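Local coordinates for protein probable mRNA-capping enzyme (Acanthamoeba polyphaga mimivirus, PDB 3BGY) that removes the terminal phosphate from the 5'-triphosphate end of mRNA with this tunnel-type triphosphatase domain, the first step of cap formation by a multifunctional viral enzyme, at residues A[86-90]-A[116-122]; A[184-190]-A[211-217]. One frame throughout, in Å; residues are numbered along the deposited sequence. Where two conformers were deposited one is given.

Contact 1. Residues A[86-90]-A[116-122]; sequences VSLFN and LDPSDDI
Val86 and Leu88, near the end of strand 83-88, meet Ile122 and Leu116 in the close-packed half of this contact. Val86 carries CG1 anti to its backbone N (chi1 168°), and this branch serves two neighbours, lying 3.8 Å from CG2 of Ile122 and 3.9 Å from CD1 of Leu116. Ile122 runs alongside both Val86 and Leu88, whereas Leu116 comes across Val86 at about a right angle. Helix 91-101 adds to this apolar layer, with Ile94 resting on Leu88. Beyond the non-hydrogen-bonded pair Leu88-Ile122, the Phe89 N–Asp121 O bond is nearly straight (2.9 Å, 169°), and the same carbonyl lies at the edge of the Phe89 ring, which stacks on Tyr71. The wetter half follows. One water joins Asn90 N to Asp121 O; another spans Asn90 ND2 and Asp121 OD2, which are 3.9 Å apart. Asn90 OD1 meanwhile caps Gln93 N at the start of helix 91-101. With a type I turn at Ser119-Ile122 leading into strand 122-136, the arrangement closes a helical excursion between adjacent antiparallel strands of the tunnel triphosphatase barrel.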
loop_
_atom_site.group_PDB
_atom_site.type_symbol
_atom_site.label_atom_id
_atom_site.label_comp_id
_atom_site.label_asym_id
_atom_site.label_seq_id
_atom_site.Cartn_x
_atom_site.Cartn_y
_atom_site.Cartn_z
ATOM N N VAL A 86 0.509 -0.796 11.510
ATOM C CA VAL A 86 0.562 0.575 11.982
ATOM C C VAL A 86 1.552 1.359 11.105
ATOM O O VAL A 86 2.678 0.895 10.873
ATOM C CB VAL A 86 1.004 0.642 13.459
ATOM C CG1 VAL A 86 1.329 2.062 13.866
ATOM C CG2 VAL A 86 -0.093 0.086 14.343
ATOM N N SER A 87 1.139 2.525 10.609
ATOM C CA SER A 87 2.032 3.379 9.827
ATOM C C SER A 87 2.343 4.618 10.670
ATOM O O SER A 87 1.420 5.327 11.059
ATOM C CB SER A 87 1.362 3.822 8.522
ATOM O OG SER A 87 0.908 2.692 7.790
ATOM N N LEU A 88 3.620 4.855 10.930
ATOM C CA LEU A 88 4.070 6.012 11.726
ATOM C C LEU A 88 4.573 7.086 10.778
ATOM O O LEU A 88 5.577 6.879 10.093
ATOM C CB LEU A 88 5.177 5.584 12.682
ATOM C CG LEU A 88 4.819 4.523 13.720
ATOM C CD1 LEU A 88 6.042 4.218 14.587
ATOM C CD2 LEU A 88 3.661 5.014 14.604
ATOM N N PHE A 89 3.896 8.244 10.779
ATOM C CA PHE A 89 4.249 9.352 9.887
ATOM C C PHE A 89 5.072 10.455 10.537
ATOM O O PHE A 89 5.672 11.281 9.851
ATOM C CB PHE A 89 2.984 9.964 9.261
ATOM C CG PHE A 89 2.325 9.078 8.239
ATOM C CD1 PHE A 89 1.384 8.114 8.643
ATOM C CD2 PHE A 89 2.608 9.223 6.865
ATOM C CE1 PHE A 89 0.734 7.296 7.696
ATOM C CE2 PHE A 89 1.950 8.404 5.906
ATOM C CZ PHE A 89 1.017 7.443 6.320
ATOM N N ASN A 90 5.073 10.495 11.866
ATOM C CA ASN A 90 5.846 11.537 12.554
ATOM C C ASN A 90 7.319 11.087 12.644
ATOM O O ASN A 90 7.612 10.081 13.262
ATOM C CB ASN A 90 5.225 11.781 13.930
ATOM C CG ASN A 90 5.966 12.833 14.721
ATOM O OD1 ASN A 90 6.961 12.534 15.365
ATOM N ND2 ASN A 90 5.507 14.073 14.638
ATOM N N LEU A 116 -1.299 1.268 20.563
ATOM C CA LEU A 116 -1.391 2.570 19.926
ATOM C C LEU A 116 -2.782 2.951 19.493
ATOM O O LEU A 116 -3.549 2.135 18.989
ATOM C CB LEU A 116 -0.434 2.678 18.717
ATOM C CG LEU A 116 1.081 2.715 18.973
ATOM C CD1 LEU A 116 1.838 2.764 17.644
ATOM C CD2 LEU A 116 1.437 3.944 19.817
ATOM N N ASP A 117 -3.107 4.210 19.762
ATOM C CA ASP A 117 -4.374 4.800 19.377
ATOM C C ASP A 117 -4.122 5.506 18.040
ATOM O O ASP A 117 -3.052 6.092 17.844
ATOM C CB ASP A 117 -4.829 5.835 20.416
ATOM C CG ASP A 117 -5.382 5.205 21.675
ATOM O OD1 ASP A 117 -6.054 4.152 21.581
ATOM O OD2 ASP A 117 -5.163 5.784 22.758
ATOM N N PRO A 118 -5.080 5.426 17.098
ATOM C CA PRO A 118 -4.935 6.072 15.792
ATOM C C PRO A 118 -5.077 7.591 15.899
ATOM O O PRO A 118 -5.740 8.097 16.813
ATOM C CB PRO A 118 -6.068 5.464 14.985
ATOM C CG PRO A 118 -7.100 5.148 16.044
ATOM C CD PRO A 118 -6.303 4.602 17.150
ATOM N N SER A 119 -4.371 8.296 15.019
ATOM C CA SER A 119 -4.391 9.757 14.960
ATOM C C SER A 119 -3.985 10.082 13.527
ATOM O O SER A 119 -3.747 9.166 12.717
ATOM C CB SER A 119 -3.373 10.341 15.943
ATOM O OG SER A 119 -2.054 9.977 15.571
ATOM N N ASP A 120 -3.875 11.369 13.207
ATOM C CA ASP A 120 -3.474 11.770 11.861
ATOM C C ASP A 120 -2.070 11.297 11.467
ATOM O O ASP A 120 -1.814 11.027 10.289
ATOM C CB ASP A 120 -3.561 13.283 11.692
ATOM C CG ASP A 120 -3.755 13.679 10.250
ATOM O OD1 ASP A 120 -4.780 13.262 9.669
ATOM O OD2 ASP A 120 -2.893 14.398 9.698
ATOM N N ASP A 121 -1.186 11.177 12.462
ATOM C CA ASP A 121 0.195 10.745 12.239
ATOM C C ASP A 121 0.415 9.241 12.474
ATOM O O ASP A 121 1.548 8.772 12.327
ATOM C CB ASP A 121 1.163 11.523 13.147
ATOM C CG ASP A 121 1.424 12.950 12.686
ATOM O OD1 ASP A 121 1.316 13.258 11.480
ATOM O OD2 ASP A 121 1.788 13.766 13.554
ATOM N N ILE A 122 -0.633 8.527 12.908
ATOM C CA ILE A 122 -0.565 7.085 13.180
ATOM C C ILE A 122 -1.775 6.420 12.515
ATOM O O ILE A 122 -2.908 6.473 13.014
ATOM C CB ILE A 122 -0.556 6.753 14.725
ATOM C CG1 ILE A 122 0.631 7.455 15.420
ATOM C CG2 ILE A 122 -0.516 5.222 14.946
ATOM C CD1 ILE A 122 0.667 7.306 16.953
HETATM O O HOH W 1 3.823 8.776 13.882
HETATM O O HOH W 2 3.993 15.180 12.349
#

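Contact 2. Residues A[184-190]-A[211-217]; sequences KNSRIDI and LELELIN
The beta hairpin of strands 186-196 and 208-215 forms part of the eight-stranded barrel of this tunnel triphosphatase, and residues 184-190 and 211-217 meet in the half of it away from its connecting loop. The short strand segments run antiparallel at 155°, joined by paired backbone bonds at Arg187-Glu214 and Asp189-Glu212. Their two faces differ sharply. On the outer one, Ile188 CG2 lies 3.8 Å from Leu211 CD1, and Ile190 CD1 approaches Leu211 CB equally closely; helices 47-60 and 221-235 cover this layer through Phe50, Ile53 and Val231. The opposite face carries Arg187, Asp189, Glu212 and Glu214. Arg187 leaves the backbone extended and bends at chi3 (79°), which turns its guanidinium side-on to Asp189: NE meets OD1 at 2.9 Å and NH2 meets OD2 at 2.8 Å, each on the syn side of the carboxylate. Ser179 OG also bonds Asp189 OD1. Across the strands, NH2 also forms a salt bridge to Glu214 OE1 (3.3 Å) in the Glu214 conformer described, with a hydrogen bond that is only weak, the two flat groups being turned 56° apart. A water connects Arg187 NH1 to the carbonyl of Leu215. Past the strand ends, Asn185 O accepts Ile216 N at 2.7 Å from above its carbonyl plane, while Asn217 ND2 reaches Asn185 OD1 at 2.9 Å in that amide's plane. Asp189 OD2 and Glu212 OE1 stand 4.4 Å apart, and Glu39 brings another carboxylate close to Glu214. The two-nitrogen grip, with Ser179 on OD1, holds the Asp189 carboxylate in one orientation. Acidic side chains gathered on the inner wall are consistent with the metal-dependent phosphate chemistry of tunnel triphosphatases.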
loop_
_atom_site.group_PDB
_atom_site.type_symbol
_atom_site.label_atom_id
_atom_site.label_comp_id
_atom_site.label_asym_id
_atom_site.label_seq_id
_atom_site.Cartn_x
_atom_site.Cartn_y
_atom_site.Cartn_z
ATOM N N LYS A 184 -10.454 12.780 -9.819
ATOM C CA LYS A 184 -11.270 12.473 -8.644
ATOM C C LYS A 184 -11.383 11.006 -8.263
ATOM O O LYS A 184 -11.587 10.688 -7.103
ATOM C CB LYS A 184 -12.683 13.059 -8.809
ATOM C CG LYS A 184 -13.318 12.774 -10.162
ATOM C CD LYS A 184 -14.689 13.428 -10.316
ATOM C CE LYS A 184 -15.213 13.227 -11.740
ATOM N NZ LYS A 184 -16.521 13.904 -11.991
ATOM N N ASN A 185 -11.091 10.124 -9.220
ATOM C CA ASN A 185 -11.259 8.688 -9.010
ATOM C C ASN A 185 -10.042 7.792 -8.936
ATOM O O ASN A 185 -10.163 6.620 -8.578
ATOM C CB ASN A 185 -12.189 8.159 -10.097
ATOM C CG ASN A 185 -13.471 8.964 -10.200
ATOM O OD1 ASN A 185 -14.117 9.226 -9.195
ATOM N ND2 ASN A 185 -13.828 9.375 -11.412
ATOM N N SER A 186 -8.870 8.344 -9.207
ATOM C CA SER A 186 -7.672 7.524 -9.185
ATOM C C SER A 186 -6.443 8.287 -8.738
ATOM O O SER A 186 -6.347 9.499 -8.926
ATOM C CB SER A 186 -7.424 6.884 -10.551
ATOM O OG SER A 186 -7.317 7.883 -11.529
ATOM N N ARG A 187 -5.483 7.533 -8.218
ATOM C CA ARG A 187 -4.236 8.090 -7.694
ATOM C C ARG A 187 -3.074 7.177 -8.052
ATOM O O ARG A 187 -3.233 5.957 -8.055
ATOM C CB ARG A 187 -4.404 8.181 -6.177
ATOM C CG ARG A 187 -3.346 8.956 -5.433
ATOM C CD ARG A 187 -3.645 8.948 -3.925
ATOM N NE ARG A 187 -3.226 7.660 -3.362
ATOM C CZ ARG A 187 -4.039 6.725 -2.873
ATOM N NH1 ARG A 187 -5.352 6.924 -2.834
ATOM N NH2 ARG A 187 -3.541 5.541 -2.542
ATOM N N ILE A 188 -1.946 7.777 -8.431
ATOM C CA ILE A 188 -0.734 7.019 -8.748
ATOM C C ILE A 188 0.161 7.090 -7.504
ATOM O O ILE A 188 0.427 8.182 -7.032
ATOM C CB ILE A 188 0.029 7.649 -9.951
ATOM C CG1 ILE A 188 -0.737 7.407 -11.271
ATOM C CG2 ILE A 188 1.481 7.058 -10.070
ATOM C CD1 ILE A 188 -0.617 5.980 -11.850
ATOM N N ASP A 189 0.564 5.937 -6.963
ATOM C CA ASP A 189 1.473 5.893 -5.804
ATOM C C ASP A 189 2.776 5.277 -6.272
ATOM O O ASP A 189 2.764 4.216 -6.884
ATOM C CB ASP A 189 0.950 4.996 -4.686
ATOM C CG ASP A 189 -0.271 5.557 -3.988
ATOM O OD1 ASP A 189 -0.533 6.780 -4.095
ATOM O OD2 ASP A 189 -0.940 4.755 -3.306
ATOM N N ILE A 190 3.888 5.953 -6.024
ATOM C CA ILE A 190 5.203 5.416 -6.396
ATOM C C ILE A 190 6.006 5.473 -5.118
ATOM O O ILE A 190 6.163 6.546 -4.517
ATOM C CB ILE A 190 5.855 6.170 -7.609
ATOM C CG1 ILE A 190 7.213 5.578 -7.978
ATOM C CG2 ILE A 190 6.057 7.616 -7.329
ATOM C CD1 ILE A 190 7.200 4.340 -8.769
ATOM N N LEU A 211 5.072 0.604 -7.777
ATOM C CA LEU A 211 4.214 1.547 -8.512
ATOM C C LEU A 211 2.817 0.976 -8.574
ATOM O O LEU A 211 2.616 -0.189 -8.963
ATOM C CB LEU A 211 4.700 1.747 -9.954
ATOM C CG LEU A 211 3.818 2.556 -10.927
ATOM C CD1 LEU A 211 3.699 4.017 -10.497
ATOM C CD2 LEU A 211 4.400 2.489 -12.342
ATOM N N GLU A 212 1.838 1.774 -8.159
ATOM C CA GLU A 212 0.462 1.295 -8.226
ATOM C C GLU A 212 -0.491 2.371 -8.656
ATOM O O GLU A 212 -0.214 3.542 -8.487
ATOM C CB GLU A 212 -0.069 0.869 -6.847
ATOM C CG GLU A 212 0.634 -0.259 -6.140
ATOM C CD GLU A 212 1.661 0.232 -5.146
ATOM O OE1 GLU A 212 1.473 1.316 -4.546
ATOM O OE2 GLU A 212 2.658 -0.477 -4.960
ATOM N N LEU A 213 -1.583 1.961 -9.300
ATOM C CA LEU A 213 -2.666 2.881 -9.649
ATOM C C LEU A 213 -3.806 2.410 -8.740
ATOM O O LEU A 213 -4.341 1.311 -8.923
ATOM C CB LEU A 213 -3.083 2.774 -11.133
ATOM C CG LEU A 213 -4.362 3.576 -11.475
ATOM C CD1 LEU A 213 -4.078 5.070 -11.438
ATOM C CD2 LEU A 213 -4.915 3.169 -12.817
ATOM N N GLU A 214 -4.148 3.220 -7.730
ATOM C CA GLU A 214 -5.214 2.864 -6.788
ATOM C C GLU A 214 -6.469 3.698 -7.039
ATOM O O GLU A 214 -6.379 4.905 -7.263
ATOM C CB GLU A 214 -4.760 3.069 -5.329
ATOM C CG GLU A 214 -3.355 2.571 -5.020
ATOM C CD GLU A 214 -3.215 1.927 -3.656
ATOM O OE1 GLU A 214 -3.970 2.274 -2.719
ATOM O OE2 GLU A 214 -2.318 1.068 -3.521
ATOM N N LEU A 215 -7.637 3.055 -6.973
ATOM C CA LEU A 215 -8.916 3.744 -7.178
ATOM C C LEU A 215 -9.363 4.433 -5.880
ATOM O O LEU A 215 -9.063 3.965 -4.764
ATOM C CB LEU A 215 -10.017 2.782 -7.637
ATOM C CG LEU A 215 -9.734 2.184 -9.016
ATOM C CD1 LEU A 215 -10.937 1.377 -9.399
ATOM C CD2 LEU A 215 -9.459 3.231 -10.076
ATOM N N ILE A 216 -10.032 5.567 -6.067
ATOM C CA ILE A 216 -10.631 6.364 -4.983
ATOM C C ILE A 216 -12.150 6.086 -5.094
ATOM O O ILE A 216 -12.858 5.988 -4.082
ATOM C CB ILE A 216 -10.318 7.883 -5.156
ATOM C CG1 ILE A 216 -8.822 8.141 -5.002
ATOM C CG2 ILE A 216 -11.123 8.757 -4.140
ATOM C CD1 ILE A 216 -8.381 9.538 -5.449
ATOM N N ASN A 217 -12.642 5.972 -6.332
ATOM C CA ASN A 217 -14.058 5.647 -6.610
ATOM C C ASN A 217 -14.031 4.695 -7.792
ATOM O O ASN A 217 -13.017 4.622 -8.500
ATOM C CB ASN A 217 -14.871 6.870 -7.031
ATOM C CG ASN A 217 -14.940 7.930 -5.971
ATOM O OD1 ASN A 217 -15.419 7.683 -4.863
ATOM N ND2 ASN A 217 -14.435 9.112 -6.288
HETATM O O HOH W 3 -7.878 5.087 -2.520
HETATM O O HOH W 4 -3.317 3.181 -0.241
HETATM O O HOH W 5 -0.353 2.260 -2.497
#

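Both contacts belong to the same closed antiparallel barrel and both are partly buried, yet their centres lie about 22 Å apart and their nearest atoms about 10 Å. Contact 1 is peripheral, where the end of strand 83-88 meets the loop leading into strand 122-136, though no fully exposed residue touches across it; a single direct hydrogen bond, two bridging waters and a small apolar patch hold it. Contact 2 lies nearer the middle and buries more than twice the surface, with buried residues on its apolar face and exposed ones where the strands end. Its outward side is apolar, like that patch in 86-90/116-122, but its inward side is a charged network, which the first contact lacks.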